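Local coordinates for protein phospholipase C-beta (PLC-beta) (Sepia officinalis, PDB 3QR0) that is a multidomain phospholipase of the C-beta family, with PH, EF-hand-like, TIM-barrel and C2 domains and a calcium ion bound in its barrel, at residues C366-C371 and S415-C420; N339-G344 and P379-G384. One frame throughout, in Å; residues are numbered along the deposited sequence.

Contact 1 (C366-C371 and S415-C420); sequences CLELDC and SFENHC. With CA (calcium ion), chain B.
E368, D370 and E417 reach from two neighbouring parallel strands to one calcium ion. E368 OE2 and E417 OE1 each bind the ion at 2.4 Å, and D370 grips it with both OD1 and OD2. Alternate positions of 366-371 and one on 415-420 put these carboxylates on the same face of the sheet. Both glutamate chains are extended; in E368, CG opposite the backbone N (chi1 -174°) carries the carboxylate to the ion, while the shorter aspartate can offer both oxygens. The cation probably offsets the repulsion between oxygens as close as E368 OE2 and E417 OE1 (3.4 Å). Second-shell partners help position the carboxylates: R570 forms a salt bridge with E368, Y341 bonds to D370 OD2, and H419 NE2 donates to the anti lone pair of E417 OE2 at 2.7 Å, almost within the imidazole plane; T503 OG1 bonds to the same oxygen. This side is the wetter one: two waters complete the ion's shell with N339, and another links E368 OE2 to the hydroxyl of S415, which also bonds with K469.

The reverse face is buried and more closely packed. L369 and F416 lie side by side, L369 CD2 to F416 CZ 4.2 Å, while C371 SG sits obliquely off the ring, 3.9 Å from F416 CD1. These apolar groups suit helices 393-403 and 422-436, which pack here. Five backbone bonds join the two segments, starting with S415 N to L367 O (2.7 Å). Neighbouring parallel strands with helices outside fit a TIM barrel; here the inward acids form the calcium site of the phospholipase C X domain.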
loop_
_atom_site.group_PDB
_atom_site.type_symbol
_atom_site.label_atom_id
_atom_site.label_comp_id
_atom_site.label_asym_id
_atom_site.label_seq_id
_atom_site.Cartn_x
_atom_site.Cartn_y
_atom_site.Cartn_z
ATOM N N CYS A 366 1.165 -7.460 -12.130
ATOM C CA CYS A 366 0.773 -7.499 -13.533
ATOM C C CYS A 366 0.992 -6.130 -14.157
ATOM O O CYS A 366 0.452 -5.127 -13.681
ATOM C CB CYS A 366 -0.684 -7.936 -13.685
ATOM S SG CYS A 366 -1.246 -8.098 -15.423
ATOM N N LEU A 367 1.794 -6.109 -15.215
ATOM C CA LEU A 367 2.239 -4.880 -15.855
ATOM C C LEU A 367 1.853 -4.897 -17.316
ATOM O O LEU A 367 1.580 -5.963 -17.883
ATOM C CB LEU A 367 3.761 -4.755 -15.766
ATOM C CG LEU A 367 4.437 -5.115 -14.449
ATOM C CD1 LEU A 367 5.953 -5.109 -14.637
ATOM C CD2 LEU A 367 4.022 -4.171 -13.337
ATOM N N GLU A 368 1.854 -3.721 -17.934
ATOM C CA GLU A 368 1.556 -3.608 -19.349
ATOM C C GLU A 368 2.712 -2.973 -20.118
ATOM O O GLU A 368 3.312 -1.994 -19.667
ATOM C CB GLU A 368 0.286 -2.797 -19.551
ATOM C CG GLU A 368 -0.195 -2.753 -20.997
ATOM C CD GLU A 368 -1.583 -2.174 -21.127
ATOM O OE1 GLU A 368 -2.136 -1.733 -20.099
ATOM O OE2 GLU A 368 -2.124 -2.147 -22.254
ATOM N N LEU A 369 3.011 -3.552 -21.275
ATOM C CA LEU A 369 4.043 -3.063 -22.175
ATOM C C LEU A 369 3.412 -2.917 -23.558
ATOM O O LEU A 369 3.032 -3.917 -24.179
ATOM C CB LEU A 369 5.226 -4.041 -22.234
ATOM C CG LEU A 369 6.105 -4.271 -20.988
ATOM C CD1 LEU A 369 5.370 -5.000 -19.859
ATOM C CD2 LEU A 369 7.361 -5.058 -21.363
ATOM N N ASP A 370 3.277 -1.671 -24.016
ATOM C CA ASP A 370 2.767 -1.365 -25.355
ATOM C C ASP A 370 3.952 -1.261 -26.298
ATOM O O ASP A 370 4.671 -0.254 -26.289
ATOM C CB ASP A 370 2.007 -0.030 -25.370
ATOM C CG ASP A 370 0.658 -0.097 -24.685
ATOM O OD1 ASP A 370 0.324 -1.115 -24.041
ATOM O OD2 ASP A 370 -0.088 0.900 -24.772
ATOM N N CYS A 371 4.139 -2.285 -27.129
ATOM C CA CYS A 371 5.335 -2.396 -27.962
ATOM C C CYS A 371 5.090 -1.924 -29.396
ATOM O O CYS A 371 4.137 -2.356 -30.042
ATOM C CB CYS A 371 5.839 -3.840 -27.959
ATOM S SG CYS A 371 6.053 -4.505 -26.292
ATOM N N SER A 415 1.586 -8.033 -19.554
ATOM C CA SER A 415 0.572 -7.875 -20.584
ATOM C C SER A 415 1.186 -7.112 -21.754
ATOM O O SER A 415 1.437 -5.903 -21.659
ATOM C CB SER A 415 -0.651 -7.137 -20.020
ATOM O OG SER A 415 -1.634 -6.927 -21.021
ATOM N N PHE A 416 1.455 -7.835 -22.840
ATOM C CA PHE A 416 1.981 -7.252 -24.067
ATOM C C PHE A 416 0.838 -6.788 -24.967
ATOM O O PHE A 416 -0.045 -7.565 -25.319
ATOM C CB PHE A 416 2.834 -8.265 -24.837
ATOM C CG PHE A 416 4.244 -8.403 -24.322
ATOM C CD1 PHE A 416 5.326 -8.139 -25.147
ATOM C CD2 PHE A 416 4.488 -8.802 -23.014
ATOM C CE1 PHE A 416 6.638 -8.271 -24.673
ATOM C CE2 PHE A 416 5.788 -8.932 -22.531
ATOM C CZ PHE A 416 6.862 -8.668 -23.364
ATOM N N GLU A 417 0.855 -5.513 -25.328
ATOM C CA GLU A 417 0.034 -5.018 -26.420
ATOM C C GLU A 417 1.012 -4.847 -27.575
ATOM O O GLU A 417 1.783 -3.891 -27.620
ATOM C CB GLU A 417 -0.639 -3.705 -26.046
ATOM C CG GLU A 417 -1.743 -3.293 -26.984
ATOM C CD GLU A 417 -2.196 -1.867 -26.742
ATOM O OE1 GLU A 417 -2.615 -1.559 -25.607
ATOM O OE2 GLU A 417 -2.126 -1.056 -27.688
ATOM N N ASN A 418 0.991 -5.811 -28.488
ATOM C CA ASN A 418 2.055 -5.984 -29.468
ATOM C C ASN A 418 1.704 -5.371 -30.822
ATOM O O ASN A 418 0.773 -5.817 -31.482
ATOM C CB ASN A 418 2.312 -7.484 -29.612
ATOM C CG ASN A 418 3.662 -7.799 -30.197
ATOM O OD1 ASN A 418 4.270 -6.980 -30.891
ATOM N ND2 ASN A 418 4.138 -9.015 -29.937
ATOM N N HIS A 419 2.449 -4.348 -31.234
ATOM C CA HIS A 419 2.242 -3.727 -32.546
ATOM C C HIS A 419 3.464 -3.850 -33.452
ATOM O O HIS A 419 3.533 -3.198 -34.488
ATOM C CB HIS A 419 1.863 -2.255 -32.381
ATOM C CG HIS A 419 0.652 -2.045 -31.534
ATOM N ND1 HIS A 419 -0.624 -2.065 -32.050
ATOM C CD2 HIS A 419 0.520 -1.846 -30.202
ATOM C CE1 HIS A 419 -1.492 -1.876 -31.073
ATOM N NE2 HIS A 419 -0.824 -1.738 -29.942
ATOM N N CYS A 420 4.416 -4.697 -33.073
ATOM C CA CYS A 420 5.692 -4.762 -33.780
ATOM C C CYS A 420 5.642 -5.641 -35.025
ATOM O O CYS A 420 4.875 -6.599 -35.096
ATOM C CB CYS A 420 6.791 -5.275 -32.848
ATOM S SG CYS A 420 7.317 -4.076 -31.632
HETATM CA CA CA B . -2.059 -0.266 -23.695
HETATM O O HOH W 1 -2.037 -5.100 -22.760
HETATM O O HOH W 2 -3.217 1.625 -24.755
HETATM O O HOH W 3 -4.333 0.005 -22.865
#

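Contact 2 (N339-G344 and P379-G384); sequences NTYLTG and PIITHG. With CA (calcium ion), chain B.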
loop_
_atom_site.group_PDB
_atom_site.type_symbol
_atom_site.label_atom_id
_atom_site.label_comp_id
_atom_site.label_asym_id
_atom_site.label_seq_id
_atom_site.Cartn_x
_atom_site.Cartn_y
_atom_site.Cartn_z
ATOM N N ASN A 339 -1.161 0.503 -18.639
ATOM C CA ASN A 339 -0.181 1.343 -19.381
ATOM C C ASN A 339 0.903 1.832 -18.430
ATOM O O ASN A 339 1.075 3.035 -18.195
ATOM C CB ASN A 339 -0.851 2.527 -20.116
ATOM C CG ASN A 339 -1.533 2.124 -21.436
ATOM O OD1 ASN A 339 -1.423 0.987 -21.902
ATOM N ND2 ASN A 339 -2.237 3.079 -22.045
ATOM N N THR A 340 1.619 0.858 -17.888
ATOM C CA THR A 340 2.542 1.040 -16.774
ATOM C C THR A 340 3.647 2.047 -17.082
ATOM O O THR A 340 4.105 2.772 -16.193
ATOM C CB THR A 340 3.184 -0.318 -16.419
ATOM O OG1 THR A 340 2.154 -1.307 -16.291
ATOM C CG2 THR A 340 3.993 -0.233 -15.121
ATOM N N TYR A 341 4.060 2.078 -18.347
ATOM C CA TYR A 341 5.092 2.992 -18.841
ATOM C C TYR A 341 4.773 4.487 -18.679
ATOM O O TYR A 341 5.689 5.304 -18.656
ATOM C CB TYR A 341 5.425 2.683 -20.321
ATOM C CG TYR A 341 4.231 2.757 -21.251
ATOM C CD1 TYR A 341 3.930 3.934 -21.931
ATOM C CD2 TYR A 341 3.405 1.652 -21.449
ATOM C CE1 TYR A 341 2.838 4.015 -22.777
ATOM C CE2 TYR A 341 2.308 1.725 -22.283
ATOM C CZ TYR A 341 2.030 2.911 -22.951
ATOM O OH TYR A 341 0.944 2.996 -23.783
ATOM N N LEU A 342 3.493 4.843 -18.562
ATOM C CA LEU A 342 3.088 6.250 -18.470
ATOM C C LEU A 342 3.162 6.791 -17.042
ATOM O O LEU A 342 2.663 6.165 -16.100
ATOM C CB LEU A 342 1.669 6.436 -19.024
ATOM C CG LEU A 342 1.510 6.136 -20.515
ATOM C CD1 LEU A 342 0.045 6.210 -20.933
ATOM C CD2 LEU A 342 2.371 7.073 -21.370
ATOM N N THR A 343 3.781 7.957 -16.882
ATOM C CA THR A 343 3.904 8.575 -15.565
ATOM C C THR A 343 2.939 9.738 -15.354
ATOM O O THR A 343 2.915 10.320 -14.271
ATOM C CB THR A 343 5.337 9.046 -15.301
ATOM O OG1 THR A 343 5.709 10.029 -16.275
ATOM C CG2 THR A 343 6.292 7.852 -15.354
ATOM N N GLY A 344 2.144 10.066 -16.375
ATOM C CA GLY A 344 1.126 11.111 -16.258
ATOM C C GLY A 344 -0.054 10.933 -17.203
ATOM O O GLY A 344 -0.720 9.896 -17.191
ATOM N N PRO A 379 12.851 -2.134 -30.888
ATOM C CA PRO A 379 11.494 -1.889 -30.403
ATOM C C PRO A 379 11.429 -0.887 -29.260
ATOM O O PRO A 379 12.350 -0.806 -28.443
ATOM C CB PRO A 379 11.030 -3.275 -29.926
ATOM C CG PRO A 379 12.272 -4.017 -29.652
ATOM C CD PRO A 379 13.257 -3.532 -30.662
ATOM N N ILE A 380 10.329 -0.144 -29.218
ATOM C CA ILE A 380 10.115 0.869 -28.197
ATOM C C ILE A 380 8.796 0.625 -27.497
ATOM O O ILE A 380 7.962 -0.147 -27.971
ATOM C CB ILE A 380 10.102 2.291 -28.797
ATOM C CG1 ILE A 380 8.938 2.453 -29.784
ATOM C CG2 ILE A 380 11.442 2.597 -29.461
ATOM C CD1 ILE A 380 8.832 3.825 -30.386
ATOM N N ILE A 381 8.628 1.288 -26.361
ATOM C CA ILE A 381 7.368 1.294 -25.625
ATOM C C ILE A 381 6.834 2.716 -25.572
ATOM O O ILE A 381 7.561 3.650 -25.226
ATOM C CB ILE A 381 7.544 0.743 -24.203
ATOM C CG1 ILE A 381 7.815 -0.763 -24.261
ATOM C CG2 ILE A 381 6.303 1.033 -23.340
ATOM C CD1 ILE A 381 8.125 -1.396 -22.905
ATOM N N THR A 382 5.562 2.874 -25.930
ATOM C CA THR A 382 4.909 4.177 -25.925
ATOM C C THR A 382 3.407 3.996 -26.129
ATOM O O THR A 382 2.945 2.887 -26.417
ATOM C CB THR A 382 5.474 5.110 -27.038
ATOM O OG1 THR A 382 5.031 6.454 -26.814
ATOM C CG2 THR A 382 5.037 4.653 -28.433
ATOM N N HIS A 383 2.651 5.079 -25.972
ATOM C CA HIS A 383 1.228 5.069 -26.302
ATOM C C HIS A 383 1.089 5.510 -27.756
ATOM O O HIS A 383 1.307 6.677 -28.087
ATOM C CB HIS A 383 0.431 5.985 -25.361
ATOM C CG HIS A 383 -1.048 5.734 -25.373
ATOM N ND1 HIS A 383 -1.947 6.558 -24.730
ATOM C CD2 HIS A 383 -1.784 4.750 -25.946
ATOM C CE1 HIS A 383 -3.172 6.094 -24.906
ATOM N NE2 HIS A 383 -3.103 4.997 -25.641
ATOM N N GLY A 384 0.748 4.562 -28.624
ATOM C CA GLY A 384 0.699 4.811 -30.059
ATOM C C GLY A 384 -0.264 5.904 -30.489
ATOM O O GLY A 384 -1.331 6.071 -29.899
HETATM CA CA CA B . -2.059 -0.266 -23.695
HETATM O O HOH W 2 -3.217 1.625 -24.755
HETATM O O HOH W 3 -4.333 0.005 -22.865
#
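Y341 lies against I381, T382 and H383 chiefly through van der Waals contact. Its ring is met obliquely by the gamma-methyl branch of I381, CG2 lying 3.4 Å from Y341 CG, and the amide N of T382 lies over one face. A flat aromatic suits this place, since it can rest along both a beta-branched side chain and the backbone that follows. CG of Y341 stands between its backbone N and carbonyl carbon (chi1 57°), an arrangement that turns the ring toward 379-384. At the far end Y341 OH touches H383 CB at 3.4 Å, yet its hydrogen bond goes to D370 OD2 on the adjoining strand.

The turn that presents this tyrosine is a type I beta turn from N339 to L342, closed by L342 N to N339 O at 3.0 Å. It belongs to the X half of the TIM barrel, in the loop between strand 332-334 and helix 354-361.

Polar and metal contacts gather around N339. Its amide is divided between two tasks: N339 OD1 binds the calcium ion at 2.3 Å, while ND2 donates to a water of the ion's shell at 3.2 Å and also bonds with Q346. The same ND2 is centred over one face of the H383 imidazole, 4.1 Å above its plane, with amide and ring inclined by 60°. H383 ND1 bonds to the carbonyl O of Q346, which helps fix the ring's rotation beneath the asparagine.

From the N terminus, the chain first passes 339-344, ahead of helix 354-361, and then enters strand 366-372 at 366-371. When it reaches 379-384, contact 2 closes a loop of 34 intervening residues; 415-420 then closes contact 1 across 43. The two loops cross rather than nest, because the segments alternate. Strand 366-372 stands between strands 380-381 and 412-418 in one mixed sheet, parallel to the latter and antiparallel to the former. The calcium ion joins both contacts, with N339 from contact 2 completing the acidic set of contact 1. A further direct tie between them is a probable hydrogen bond from N339 N to E368 OE1.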